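Local atomic coordinates of serine acetyltransferase (Neisseria gonorrhoeae, PDB entry 6WYE), a protein that probably catalyses the transfer of an acetyl group from acetyl-CoA to L-serine, giving O-acetyl-L-serine, the first step from serine to cysteine. Residues A[166-176]-A[184-195]; A[223-234]-A[241-252]. One frame throughout, in Å; residues are numbered along the deposited sequence.

Interaction 1 (A[166-176]-A[184-195]); sequences GVDIHPAARLG and ATGFVAGETAVL
His170 and Glu191 both carry CG anti to the backbone N (chi1 -167° and 171°), which lays imidazole and carboxylate arm side by side, pointing the same way. Glu191 CB sits over the ring, 3.7 Å from the His170 centroid, in a CH-pi contact, and the carboxylate plane is turned only 23° from the ring. Pro171 CD covers the opposite face, while Ala172 N donates to His170 ND1 (3.0 Å), a bond that fixes the rotation of the imidazole. The carboxylate, still stacked beside the imidazole, is held at its end by a salt bridge from Glu191 OE1 to Arg217 NH2.

On the inner face, Phe187 CE2 meets Ile169 CG1 at 3.8 Å, and Val167 CG1 lies at the ring's edge, in its plane. Leu175 and Leu195 run alongside each other, their CD1 atoms 4.0 Å apart. On the outside, Arg174 runs alongside Val194, whose CG2 sits under one face of the guanidinium near its rim, 3.5 Å from Arg174 NH1. Asp168 is held on both oxygens, OD1 by Gln158 and OD2 by His183 of the second subunit.

Parallel backbone bonds join the strands in two runs. Asp168 N donates to Phe187 O and Asp168 O accepts from Ala189 N, both at 2.9 Å; past the turns His170-Ala173 and Gly190-Ala193, Arg174 O takes a 2.7 Å bond from Leu195 N. One water bridges Gly166 O and Phe187 O. Gly190 touches a bound (2S)-2-hydroxybutanedioic acid. Two successive coils stacked in register, each turning a corner between short parallel strands, are the signature of the left-handed parallel beta-helix of hexapeptide acyltransferases.

Interaction 2 (A[223-234]-A[241-252]); sequences DGVMIGANASIL and SNAKIGAGSVVV
Segments 223-234 and 241-252 stack as successive coils of the left-handed parallel beta-helix, joined in parallel register through Met226-Lys244 and Ile227-Ile245 and, past a corner, Ser232-Val250 and Ile233-Val251. Ile245 is the apolar centre of the contact. Its CB packs beside Ile227 CG2 at 4.0 Å, CG2 reaches Ala231 CB at the same distance, and CG1 meets Ile233 CD1 at 4.1 Å. With CG1 of Ile233 anti to the carbonyl carbon (chi1 -49°) and its chain extended, CD1 can approach Ile245 while CG2 rests beside Val251 CB. Ile239 of the intervening strand touches Ile233, Ile245 and Val251, closing the interior from the third side. The corners are type II turns, Gly228-Ala231 and Gly246-Ser249, linked by Gly248 N donating to Ala229 O; positive phi at Gly248 suits glycine. At the subunit interface Ala247 packs on Leu234 of the third subunit, whereas Leu234 packs on Ala247 of the second. Between the strands Ser232 is gripped through its backbone, N to Ser249 O and O from Val251 N. Inside its own turn, Ser249 OG donates to Gly246 O at 2.7 Å, from above the carbonyl plane and on the same face as Ser249 N.

Interaction 1 comes first along the chain and is complete before interaction 2 begins; their centres lie 14 Å apart and their nearest atoms about 6 Å, without touching. Both belong to one beta-helix and share the parallel sheet 168-169, 188-189, 206-208, 232-234, 250-251, in which strand 206-208 separates the two pairs. Interaction 1 joins parts of the first coils, against helices 131-147 and 151-165, whereas interaction 2 lies further along, beside strand 259-262. Leu207 spans the interior between them, touching Phe187 and Leu195 on one side and Ile227 and Ile233 on the other. Both contacts also reach the second subunit, so the coils that build the domain contribute to its assembly as well.

Interaction 1 (A[166-176]-A[184-195])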
ATOM      1  N   GLY A 166      -2.741  20.490  -3.994  1.00 27.75           N
ATOM      2  CA  GLY A 166      -3.680  21.581  -3.837  1.00 27.36           C
ATOM      3  C   GLY A 166      -3.500  22.665  -4.878  1.00 27.58           C
ATOM      4  O   GLY A 166      -3.894  23.803  -4.646  1.00 28.09           O
ATOM      5  N   VAL A 167      -2.925  22.324  -6.031  1.00 29.34           N
ATOM      6  CA  VAL A 167      -2.589  23.274  -7.085  1.00 28.07           C
ATOM      7  C   VAL A 167      -3.252  22.806  -8.373  1.00 27.50           C
ATOM      8  O   VAL A 167      -3.106  21.643  -8.761  1.00 27.09           O
ATOM      9  CB  VAL A 167      -1.065  23.387  -7.278  1.00 30.84           C
ATOM     10  CG1 VAL A 167      -0.764  24.189  -8.533  1.00 30.56           C
ATOM     11  CG2 VAL A 167      -0.386  24.032  -6.065  1.00 29.29           C
ATOM     12  N   ASP A 168      -3.972  23.702  -9.041  1.00 24.46           N
ATOM     13  CA  ASP A 168      -4.671  23.348 -10.273  1.00 25.71           C
ATOM     14  C   ASP A 168      -4.100  24.201 -11.399  1.00 26.30           C
ATOM     15  O   ASP A 168      -4.433  25.381 -11.518  1.00 26.25           O
ATOM     16  CB  ASP A 168      -6.187  23.540 -10.113  1.00 25.21           C
ATOM     17  CG  ASP A 168      -6.971  23.034 -11.307  1.00 29.23           C
ATOM     18  OD1 ASP A 168      -6.378  22.859 -12.393  1.00 30.52           O
ATOM     19  OD2 ASP A 168      -8.194  22.801 -11.168  1.00 29.92           O
ATOM     20  N   ILE A 169      -3.240  23.612 -12.225  1.00 26.67           N
ATOM     21  CA  ILE A 169      -2.696  24.289 -13.396  1.00 27.86           C
ATOM     22  C   ILE A 169      -3.088  23.486 -14.636  1.00 28.33           C
ATOM     23  O   ILE A 169      -2.734  22.307 -14.760  1.00 28.00           O
ATOM     24  CB  ILE A 169      -1.173  24.457 -13.307  1.00 29.09           C
ATOM     25  CG1 ILE A 169      -0.775  25.206 -12.026  1.00 30.07           C
ATOM     26  CG2 ILE A 169      -0.639  25.177 -14.555  1.00 29.68           C
ATOM     27  CD1 ILE A 169       0.719  25.085 -11.714  1.00 29.59           C
ATOM     28  N   HIS A 170      -3.798  24.130 -15.553  1.00 27.23           N
ATOM     29  CA  HIS A 170      -4.169  23.483 -16.803  1.00 31.34           C
ATOM     30  C   HIS A 170      -2.918  23.135 -17.607  1.00 29.85           C
ATOM     31  O   HIS A 170      -1.993  23.941 -17.678  1.00 30.96           O
ATOM     32  CB  HIS A 170      -5.073  24.410 -17.624  1.00 32.07           C
ATOM     33  CG  HIS A 170      -5.749  23.722 -18.766  1.00 32.24           C
ATOM     34  ND1 HIS A 170      -5.103  23.442 -19.952  1.00 33.03           N
ATOM     35  CD2 HIS A 170      -7.003  23.219 -18.891  1.00 33.46           C
ATOM     36  CE1 HIS A 170      -5.935  22.806 -20.763  1.00 33.25           C
ATOM     37  NE2 HIS A 170      -7.094  22.661 -20.145  1.00 34.07           N
ATOM     38  N   PRO A 171      -2.855  21.954 -18.224  1.00 32.35           N
ATOM     39  CA  PRO A 171      -1.629  21.568 -18.954  1.00 31.44           C
ATOM     40  C   PRO A 171      -1.222  22.539 -20.045  1.00 35.24           C
ATOM     41  O   PRO A 171      -0.034  22.572 -20.413  1.00 34.39           O
ATOM     42  CB  PRO A 171      -1.988  20.195 -19.550  1.00 32.78           C
ATOM     43  CG  PRO A 171      -3.116  19.718 -18.764  1.00 32.68           C
ATOM     44  CD  PRO A 171      -3.891  20.917 -18.314  1.00 29.06           C
ATOM     45  N   ALA A 172      -2.165  23.321 -20.583  1.00 36.07           N
ATOM     46  CA  ALA A 172      -1.865  24.277 -21.638  1.00 36.12           C
ATOM     47  C   ALA A 172      -1.277  25.587 -21.122  1.00 39.71           C
ATOM     48  O   ALA A 172      -0.764  26.373 -21.925  1.00 42.89           O
ATOM     49  CB  ALA A 172      -3.131  24.556 -22.461  1.00 36.15           C
ATOM     50  N   ALA A 173      -1.311  25.839 -19.814  1.00 37.80           N
ATOM     51  CA  ALA A 173      -0.723  27.060 -19.283  1.00 36.44           C
ATOM     52  C   ALA A 173       0.777  27.090 -19.565  1.00 35.96           C
ATOM     53  O   ALA A 173       1.454  26.054 -19.535  1.00 31.64           O
ATOM     54  CB  ALA A 173      -0.975  27.162 -17.778  1.00 35.44           C
ATOM     55  N   ARG A 174       1.293  28.286 -19.837  1.00 38.16           N
ATOM     56  CA  ARG A 174       2.688  28.489 -20.227  1.00 39.70           C
ATOM     57  C   ARG A 174       3.427  29.255 -19.134  1.00 37.45           C
ATOM     58  O   ARG A 174       3.035  30.369 -18.779  1.00 41.70           O
ATOM     59  CB  ARG A 174       2.766  29.241 -21.559  1.00 44.77           C
ATOM     60  CG  ARG A 174       2.530  28.356 -22.796  1.00 48.98           C
ATOM     61  CD  ARG A 174       2.115  29.175 -24.017  1.00 53.74           C
ATOM     62  NE  ARG A 174       2.982  30.337 -24.243  1.00 56.83           N
ATOM     63  CZ  ARG A 174       2.566  31.481 -24.786  1.00 57.08           C
ATOM     64  NH1 ARG A 174       1.297  31.624 -25.160  1.00 56.83           N
ATOM     65  NH2 ARG A 174       3.414  32.485 -24.955  1.00 58.55           N
ATOM     66  N   LEU A 175       4.504  28.664 -18.617  1.00 35.41           N
ATOM     67  CA  LEU A 175       5.225  29.194 -17.463  1.00 39.18           C
ATOM     68  C   LEU A 175       6.679  29.455 -17.826  1.00 40.30           C
ATOM     69  O   LEU A 175       7.370  28.549 -18.310  1.00 41.00           O
ATOM     70  CB  LEU A 175       5.163  28.211 -16.285  1.00 41.13           C
ATOM     71  CG  LEU A 175       4.042  28.363 -15.247  1.00 40.48           C
ATOM     72  CD1 LEU A 175       2.694  28.519 -15.903  1.00 39.75           C
ATOM     73  CD2 LEU A 175       4.027  27.166 -14.306  1.00 40.01           C
ATOM     74  N   GLY A 176       7.153  30.672 -17.564  1.00 41.08           N
ATOM     75  CA  GLY A 176       8.551  31.016 -17.758  1.00 38.77           C
ATOM     76  C   GLY A 176       9.422  30.459 -16.642  1.00 38.36           C
ATOM     77  O   GLY A 176       8.981  29.670 -15.809  1.00 39.50           O
ATOM     78  N   ALA A 184       1.939  27.563  -1.943  1.00 29.28           N
ATOM     79  CA  ALA A 184       1.257  26.970  -3.104  1.00 28.76           C
ATOM     80  C   ALA A 184      -0.240  26.721  -2.951  1.00 28.77           C
ATOM     81  O   ALA A 184      -0.976  26.884  -3.926  1.00 28.01           O
ATOM     82  CB  ALA A 184       1.903  25.635  -3.509  1.00 29.11           C
ATOM     83  N   THR A 185      -0.696  26.307  -1.766  1.00 28.87           N
ATOM     84  CA  THR A 185      -2.074  25.840  -1.604  1.00 28.39           C
ATOM     85  C   THR A 185      -3.076  26.799  -2.232  1.00 25.79           C
ATOM     86  O   THR A 185      -3.091  27.991  -1.924  1.00 26.98           O
ATOM     87  CB  THR A 185      -2.405  25.675  -0.128  1.00 28.54           C
ATOM     88  OG1 THR A 185      -1.319  24.997   0.525  1.00 31.54           O
ATOM     89  CG2 THR A 185      -3.684  24.855   0.025  1.00 28.53           C
ATOM     90  N   GLY A 186      -3.925  26.268  -3.103  1.00 26.48           N
ATOM     91  CA  GLY A 186      -4.981  27.072  -3.693  1.00 27.45           C
ATOM     92  C   GLY A 186      -4.622  27.787  -4.978  1.00 29.64           C
ATOM     93  O   GLY A 186      -5.472  28.498  -5.523  1.00 29.26           O
ATOM     94  N   PHE A 187      -3.391  27.647  -5.470  1.00 28.23           N
ATOM     95  CA  PHE A 187      -3.020  28.281  -6.730  1.00 27.08           C
ATOM     96  C   PHE A 187      -3.782  27.659  -7.887  1.00 27.98           C
ATOM     97  O   PHE A 187      -3.947  26.438  -7.970  1.00 28.23           O
ATOM     98  CB  PHE A 187      -1.513  28.158  -6.982  1.00 29.26           C
ATOM     99  CG  PHE A 187      -1.057  28.805  -8.264  1.00 30.38           C
ATOM    100  CD1 PHE A 187      -1.154  30.187  -8.434  1.00 31.02           C
ATOM    101  CD2 PHE A 187      -0.516  28.045  -9.294  1.00 30.68           C
ATOM    102  CE1 PHE A 187      -0.723  30.803  -9.608  1.00 31.06           C
ATOM    103  CE2 PHE A 187      -0.088  28.654 -10.482  1.00 33.04           C
ATOM    104  CZ  PHE A 187      -0.199  30.045 -10.636  1.00 31.53           C
ATOM    105  N   VAL A 188      -4.275  28.515  -8.778  1.00 27.36           N
ATOM    106  CA  VAL A 188      -5.031  28.088  -9.944  1.00 27.82           C
ATOM    107  C   VAL A 188      -4.525  28.900 -11.125  1.00 28.22           C
ATOM    108  O   VAL A 188      -4.415  30.123 -11.031  1.00 29.59           O
ATOM    109  CB  VAL A 188      -6.548  28.299  -9.756  1.00 28.75           C
ATOM    110  CG1 VAL A 188      -7.273  28.167 -11.080  1.00 28.92           C
ATOM    111  CG2 VAL A 188      -7.125  27.317  -8.752  1.00 27.83           C
ATOM    112  N   ALA A 189      -4.203  28.227 -12.226  1.00 27.80           N
ATOM    113  CA  ALA A 189      -3.853  28.907 -13.466  1.00 32.69           C
ATOM    114  C   ALA A 189      -4.528  28.146 -14.590  1.00 32.73           C
ATOM    115  O   ALA A 189      -4.337  26.932 -14.711  1.00 31.45           O
ATOM    116  CB  ALA A 189      -2.325  28.963 -13.677  1.00 33.14           C
ATOM    117  N   GLY A 190      -5.322  28.846 -15.404  1.00 30.37           N
ATOM    118  CA  GLY A 190      -6.177  28.202 -16.380  1.00 30.55           C
ATOM    119  C   GLY A 190      -5.544  28.029 -17.754  1.00 31.16           C
ATOM    120  O   GLY A 190      -4.383  28.363 -17.988  1.00 30.85           O
ATOM    121  N   GLU A 191      -6.380  27.573 -18.697  1.00 33.56           N
ATOM    122  CA  GLU A 191      -5.906  26.988 -19.953  1.00 35.29           C
ATOM    123  C   GLU A 191      -5.037  27.951 -20.758  1.00 40.07           C
ATOM    124  O   GLU A 191      -4.040  27.531 -21.359  1.00 39.85           O
ATOM    125  CB  GLU A 191      -7.104  26.539 -20.804  1.00 36.66           C
ATOM    126  CG  GLU A 191      -6.747  26.105 -22.246  1.00 37.80           C
ATOM    127  CD  GLU A 191      -7.959  25.615 -23.054  1.00 39.83           C
ATOM    128  OE1 GLU A 191      -9.099  25.921 -22.660  1.00 40.00           O
ATOM    129  OE2 GLU A 191      -7.775  24.913 -24.076  1.00 41.55           O
ATOM    130  N   THR A 192      -5.403  29.238 -20.803  1.00 37.27           N
ATOM    131  CA  THR A 192      -4.709  30.211 -21.642  1.00 35.97           C
ATOM    132  C   THR A 192      -3.846  31.170 -20.833  1.00 35.39           C
ATOM    133  O   THR A 192      -3.422  32.204 -21.353  1.00 36.13           O
ATOM    134  CB  THR A 192      -5.704  31.002 -22.495  1.00 37.17           C
ATOM    135  OG1 THR A 192      -6.529  31.813 -21.652  1.00 37.75           O
ATOM    136  CG2 THR A 192      -6.584  30.066 -23.305  1.00 40.07           C
ATOM    137  N   ALA A 193      -3.561  30.843 -19.577  1.00 35.12           N
ATOM    138  CA  ALA A 193      -2.688  31.677 -18.760  1.00 36.44           C
ATOM    139  C   ALA A 193      -1.250  31.602 -19.265  1.00 35.97           C
ATOM    140  O   ALA A 193      -0.784  30.551 -19.714  1.00 37.27           O
ATOM    141  CB  ALA A 193      -2.744  31.232 -17.301  1.00 36.50           C
ATOM    142  N   VAL A 194      -0.551  32.730 -19.200  1.00 33.02           N
ATOM    143  CA  VAL A 194       0.847  32.804 -19.599  1.00 35.89           C
ATOM    144  C   VAL A 194       1.614  33.531 -18.512  1.00 35.16           C
ATOM    145  O   VAL A 194       1.214  34.618 -18.087  1.00 40.23           O
ATOM    146  CB  VAL A 194       1.045  33.523 -20.948  1.00 37.26           C
ATOM    147  CG1 VAL A 194       2.535  33.564 -21.290  1.00 40.55           C
ATOM    148  CG2 VAL A 194       0.261  32.837 -22.052  1.00 38.87           C
ATOM    149  N   LEU A 195       2.708  32.931 -18.056  1.00 36.11           N
ATOM    150  CA  LEU A 195       3.580  33.552 -17.070  1.00 38.22           C
ATOM    151  C   LEU A 195       4.956  33.752 -17.684  1.00 38.51           C
ATOM    152  O   LEU A 195       5.536  32.804 -18.224  1.00 39.70           O
ATOM    153  CB  LEU A 195       3.701  32.695 -15.811  1.00 41.11           C
ATOM    154  CG  LEU A 195       2.626  32.879 -14.749  1.00 41.24           C
ATOM    155  CD1 LEU A 195       1.373  32.182 -15.229  1.00 43.24           C
ATOM    156  CD2 LEU A 195       3.140  32.275 -13.455  1.00 42.72           C
TER
HETATM  157  O   HOH W   1      -5.911  24.884  -6.239  1.00 26.57           O
HETATM  158  O   HOH W   2      -6.665  25.277 -13.954  1.00 30.91           O
HETATM  159  O   HOH W   3      -1.219  29.215 -22.155  1.00 36.93           O

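Interaction 2 (A[223-234]-A[241-252])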
ATOM      1  N   ASP A 223       7.343  39.778 -16.964  1.00 43.32           N
ATOM      2  CA  ASP A 223       8.521  39.509 -16.139  1.00 40.26           C
ATOM      3  C   ASP A 223       8.535  40.381 -14.890  1.00 38.71           C
ATOM      4  O   ASP A 223       8.057  41.520 -14.893  1.00 39.74           O
ATOM      5  CB  ASP A 223       9.811  39.769 -16.927  1.00 43.98           C
ATOM      6  CG  ASP A 223       9.960  38.881 -18.155  1.00 49.18           C
ATOM      7  OD1 ASP A 223       9.040  38.102 -18.483  1.00 49.51           O
ATOM      8  OD2 ASP A 223      11.016  38.984 -18.816  1.00 52.26           O
ATOM      9  N   GLY A 224       9.114  39.838 -13.816  1.00 36.35           N
ATOM     10  CA  GLY A 224       9.392  40.573 -12.596  1.00 35.45           C
ATOM     11  C   GLY A 224       8.225  40.796 -11.655  1.00 35.83           C
ATOM     12  O   GLY A 224       8.414  41.433 -10.611  1.00 37.96           O
ATOM     13  N   VAL A 225       7.023  40.332 -12.002  1.00 38.05           N
ATOM     14  CA  VAL A 225       5.833  40.604 -11.196  1.00 38.32           C
ATOM     15  C   VAL A 225       5.878  39.857  -9.865  1.00 42.18           C
ATOM     16  O   VAL A 225       6.418  38.741  -9.751  1.00 39.80           O
ATOM     17  CB  VAL A 225       4.566  40.248 -11.993  1.00 35.46           C
ATOM     18  CG1 VAL A 225       3.312  40.290 -11.101  1.00 33.76           C
ATOM     19  CG2 VAL A 225       4.411  41.202 -13.187  1.00 35.43           C
ATOM     20  N   MET A 226       5.309  40.483  -8.840  1.00 38.91           N
ATOM     21  CA  MET A 226       5.015  39.819  -7.583  1.00 37.12           C
ATOM     22  C   MET A 226       3.504  39.821  -7.373  1.00 37.88           C
ATOM     23  O   MET A 226       2.851  40.856  -7.547  1.00 35.77           O
ATOM     24  CB  MET A 226       5.725  40.515  -6.429  1.00 37.37           C
ATOM     25  CG  MET A 226       5.787  39.685  -5.172  1.00 40.46           C
ATOM     26  SD  MET A 226       4.259  39.823  -4.239  1.00 45.78           S
ATOM     27  CE  MET A 226       4.629  41.293  -3.267  1.00 45.80           C
ATOM     28  N   ILE A 227       2.948  38.664  -7.005  1.00 35.74           N
ATOM     29  CA  ILE A 227       1.517  38.529  -6.726  1.00 33.50           C
ATOM     30  C   ILE A 227       1.359  38.022  -5.301  1.00 33.82           C
ATOM     31  O   ILE A 227       1.815  36.913  -4.979  1.00 31.49           O
ATOM     32  CB  ILE A 227       0.815  37.578  -7.705  1.00 31.87           C
ATOM     33  CG1 ILE A 227       1.225  37.839  -9.157  1.00 31.29           C
ATOM     34  CG2 ILE A 227      -0.711  37.665  -7.529  1.00 28.51           C
ATOM     35  CD1 ILE A 227       0.564  36.890 -10.137  1.00 28.32           C
ATOM     36  N   GLY A 228       0.695  38.828  -4.450  1.00 33.79           N
ATOM     37  CA  GLY A 228       0.520  38.491  -3.051  1.00 34.27           C
ATOM     38  C   GLY A 228      -0.572  37.454  -2.812  1.00 35.26           C
ATOM     39  O   GLY A 228      -1.371  37.140  -3.696  1.00 34.83           O
ATOM     40  N   ALA A 229      -0.630  36.972  -1.566  1.00 33.43           N
ATOM     41  CA  ALA A 229      -1.506  35.860  -1.204  1.00 34.72           C
ATOM     42  C   ALA A 229      -2.980  36.142  -1.506  1.00 34.60           C
ATOM     43  O   ALA A 229      -3.498  37.233  -1.245  1.00 32.20           O
ATOM     44  CB  ALA A 229      -1.338  35.527   0.282  1.00 34.83           C
ATOM     45  N   ASN A 230      -3.645  35.132  -2.076  1.00 30.54           N
ATOM     46  CA  ASN A 230      -5.082  35.105  -2.331  1.00 30.38           C
ATOM     47  C   ASN A 230      -5.548  36.228  -3.260  1.00 33.68           C
ATOM     48  O   ASN A 230      -6.726  36.584  -3.248  1.00 33.59           O
ATOM     49  CB  ASN A 230      -5.885  35.123  -1.029  1.00 30.88           C
ATOM     50  CG  ASN A 230      -6.240  33.722  -0.566  1.00 38.61           C
ATOM     51  OD1 ASN A 230      -6.431  32.822  -1.386  1.00 36.57           O
ATOM     52  ND2 ASN A 230      -6.309  33.522   0.743  1.00 43.46           N
ATOM     53  N   ALA A 231      -4.649  36.797  -4.061  1.00 31.39           N
ATOM     54  CA  ALA A 231      -5.070  37.703  -5.122  1.00 30.75           C
ATOM     55  C   ALA A 231      -5.715  36.912  -6.252  1.00 33.42           C
ATOM     56  O   ALA A 231      -5.387  35.740  -6.485  1.00 31.61           O
ATOM     57  CB  ALA A 231      -3.876  38.497  -5.663  1.00 30.02           C
ATOM     58  N   SER A 232      -6.649  37.559  -6.955  1.00 31.01           N
ATOM     59  CA  SER A 232      -7.298  36.982  -8.128  1.00 32.69           C
ATOM     60  C   SER A 232      -7.106  37.890  -9.334  1.00 33.79           C
ATOM     61  O   SER A 232      -7.351  39.099  -9.258  1.00 35.05           O
ATOM     62  CB  SER A 232      -8.789  36.781  -7.894  1.00 33.79           C
ATOM     63  OG  SER A 232      -9.007  35.790  -6.912  1.00 38.94           O
ATOM     64  N   ILE A 233      -6.689  37.304 -10.447  1.00 31.56           N
ATOM     65  CA  ILE A 233      -6.486  38.023 -11.697  1.00 34.22           C
ATOM     66  C   ILE A 233      -7.328  37.299 -12.730  1.00 34.57           C
ATOM     67  O   ILE A 233      -7.067  36.124 -13.027  1.00 37.23           O
ATOM     68  CB  ILE A 233      -5.004  38.074 -12.090  1.00 35.75           C
ATOM     69  CG1 ILE A 233      -4.170  38.536 -10.891  1.00 34.39           C
ATOM     70  CG2 ILE A 233      -4.778  39.006 -13.273  1.00 35.20           C
ATOM     71  CD1 ILE A 233      -2.679  38.633 -11.154  1.00 37.79           C
ATOM     72  N   LEU A 234      -8.360  37.973 -13.247  1.00 30.76           N
ATOM     73  CA  LEU A 234      -9.430  37.326 -13.992  1.00 32.44           C
ATOM     74  C   LEU A 234      -9.573  37.916 -15.392  1.00 37.62           C
ATOM     75  O   LEU A 234      -9.595  39.139 -15.563  1.00 38.35           O
ATOM     76  CB  LEU A 234     -10.771  37.467 -13.242  1.00 34.24           C
ATOM     77  CG  LEU A 234     -10.743  36.972 -11.791  1.00 33.82           C
ATOM     78  CD1 LEU A 234     -12.092  37.152 -11.129  1.00 33.62           C
ATOM     79  CD2 LEU A 234     -10.300  35.510 -11.767  1.00 31.00           C
ATOM     80  N   SER A 241       5.198  44.234 -17.046  1.00 44.79           N
ATOM     81  CA  SER A 241       6.436  43.847 -16.387  1.00 44.85           C
ATOM     82  C   SER A 241       6.674  44.681 -15.137  1.00 42.33           C
ATOM     83  O   SER A 241       6.356  45.872 -15.092  1.00 43.74           O
ATOM     84  CB  SER A 241       7.620  43.977 -17.352  1.00 48.37           C
ATOM     85  OG  SER A 241       7.595  45.222 -18.011  1.00 49.47           O
ATOM     86  N   ASN A 242       7.210  44.028 -14.110  1.00 39.26           N
ATOM     87  CA  ASN A 242       7.579  44.630 -12.833  1.00 39.91           C
ATOM     88  C   ASN A 242       6.401  45.202 -12.061  1.00 38.26           C
ATOM     89  O   ASN A 242       6.609  45.940 -11.091  1.00 39.95           O
ATOM     90  CB  ASN A 242       8.635  45.726 -13.019  1.00 41.19           C
ATOM     91  CG  ASN A 242       9.977  45.163 -13.401  1.00 45.62           C
ATOM     92  OD1 ASN A 242      10.328  44.046 -13.003  1.00 46.30           O
ATOM     93  ND2 ASN A 242      10.750  45.933 -14.155  1.00 45.28           N
ATOM     94  N   ALA A 243       5.173  44.880 -12.443  1.00 38.88           N
ATOM     95  CA  ALA A 243       4.029  45.272 -11.638  1.00 38.71           C
ATOM     96  C   ALA A 243       4.002  44.485 -10.325  1.00 40.07           C
ATOM     97  O   ALA A 243       4.718  43.494 -10.141  1.00 38.62           O
ATOM     98  CB  ALA A 243       2.732  45.067 -12.415  1.00 34.83           C
ATOM     99  N   LYS A 244       3.177  44.961  -9.392  1.00 38.94           N
ATOM    100  CA  LYS A 244       2.986  44.317  -8.100  1.00 39.54           C
ATOM    101  C   LYS A 244       1.496  44.251  -7.798  1.00 39.25           C
ATOM    102  O   LYS A 244       0.805  45.277  -7.822  1.00 35.36           O
ATOM    103  CB  LYS A 244       3.730  45.069  -7.001  1.00 42.78           C
ATOM    104  CG  LYS A 244       3.426  44.586  -5.603  1.00 42.52           C
ATOM    105  CD  LYS A 244       4.252  45.372  -4.608  1.00 41.91           C
ATOM    106  CE  LYS A 244       3.474  45.589  -3.324  1.00 45.49           C
ATOM    107  NZ  LYS A 244       4.369  45.975  -2.202  1.00 47.17           N
ATOM    108  N   ILE A 245       0.997  43.045  -7.534  1.00 38.36           N
ATOM    109  CA  ILE A 245      -0.404  42.821  -7.174  1.00 35.91           C
ATOM    110  C   ILE A 245      -0.432  42.531  -5.681  1.00 37.59           C
ATOM    111  O   ILE A 245       0.076  41.494  -5.232  1.00 42.45           O
ATOM    112  CB  ILE A 245      -1.016  41.668  -7.971  1.00 34.34           C
ATOM    113  CG1 ILE A 245      -0.611  41.756  -9.444  1.00 37.30           C
ATOM    114  CG2 ILE A 245      -2.531  41.592  -7.753  1.00 32.72           C
ATOM    115  CD1 ILE A 245      -1.187  42.963 -10.197  1.00 36.89           C
ATOM    116  N   GLY A 246      -1.003  43.444  -4.903  1.00 33.72           N
ATOM    117  CA  GLY A 246      -1.023  43.266  -3.464  1.00 34.43           C
ATOM    118  C   GLY A 246      -1.888  42.085  -3.068  1.00 34.76           C
ATOM    119  O   GLY A 246      -2.791  41.676  -3.795  1.00 30.44           O
ATOM    120  N   ALA A 247      -1.576  41.504  -1.905  1.00 38.04           N
ATOM    121  CA  ALA A 247      -2.358  40.382  -1.404  1.00 36.95           C
ATOM    122  C   ALA A 247      -3.844  40.736  -1.366  1.00 37.74           C
ATOM    123  O   ALA A 247      -4.230  41.858  -1.018  1.00 35.07           O
ATOM    124  CB  ALA A 247      -1.868  39.979  -0.010  1.00 36.89           C
ATOM    125  N   GLY A 248      -4.681  39.770  -1.750  1.00 35.56           N
ATOM    126  CA  GLY A 248      -6.114  39.963  -1.697  1.00 34.15           C
ATOM    127  C   GLY A 248      -6.728  40.832  -2.782  1.00 37.17           C
ATOM    128  O   GLY A 248      -7.948  41.054  -2.748  1.00 35.65           O
ATOM    129  N   SER A 249      -5.953  41.319  -3.748  1.00 36.99           N
ATOM    130  CA  SER A 249      -6.544  42.125  -4.812  1.00 38.28           C
ATOM    131  C   SER A 249      -7.370  41.262  -5.762  1.00 37.82           C
ATOM    132  O   SER A 249      -7.117  40.069  -5.939  1.00 34.35           O
ATOM    133  CB  SER A 249      -5.463  42.863  -5.613  1.00 38.75           C
ATOM    134  OG  SER A 249      -4.523  43.521  -4.774  1.00 42.29           O
ATOM    135  N   VAL A 250      -8.366  41.880  -6.393  1.00 34.18           N
ATOM    136  CA  VAL A 250      -9.091  41.258  -7.490  1.00 34.12           C
ATOM    137  C   VAL A 250      -8.890  42.151  -8.704  1.00 37.59           C
ATOM    138  O   VAL A 250      -9.412  43.273  -8.749  1.00 37.80           O
ATOM    139  CB  VAL A 250     -10.576  41.062  -7.175  1.00 33.61           C
ATOM    140  CG1 VAL A 250     -11.292  40.517  -8.386  1.00 32.30           C
ATOM    141  CG2 VAL A 250     -10.736  40.088  -6.006  1.00 35.84           C
ATOM    142  N   VAL A 251      -8.124  41.660  -9.679  1.00 36.42           N
ATOM    143  CA  VAL A 251      -7.712  42.429 -10.846  1.00 38.57           C
ATOM    144  C   VAL A 251      -8.542  41.975 -12.037  1.00 40.78           C
ATOM    145  O   VAL A 251      -8.521  40.793 -12.399  1.00 37.65           O
ATOM    146  CB  VAL A 251      -6.213  42.247 -11.135  1.00 37.43           C
ATOM    147  CG1 VAL A 251      -5.775  43.222 -12.221  1.00 37.46           C
ATOM    148  CG2 VAL A 251      -5.382  42.405  -9.856  1.00 32.97           C
ATOM    149  N   VAL A 252      -9.268  42.906 -12.660  1.00 41.85           N
ATOM    150  CA  VAL A 252     -10.121  42.559 -13.796  1.00 40.36           C
ATOM    151  C   VAL A 252      -9.852  43.460 -15.003  1.00 39.02           C
ATOM    152  O   VAL A 252     -10.563  43.373 -16.012  1.00 36.56           O
ATOM    153  CB  VAL A 252     -11.611  42.618 -13.410  1.00 42.89           C
ATOM    154  CG1 VAL A 252     -11.966  41.479 -12.451  1.00 43.50           C
ATOM    155  CG2 VAL A 252     -11.967  43.990 -12.817  1.00 40.74           C
TER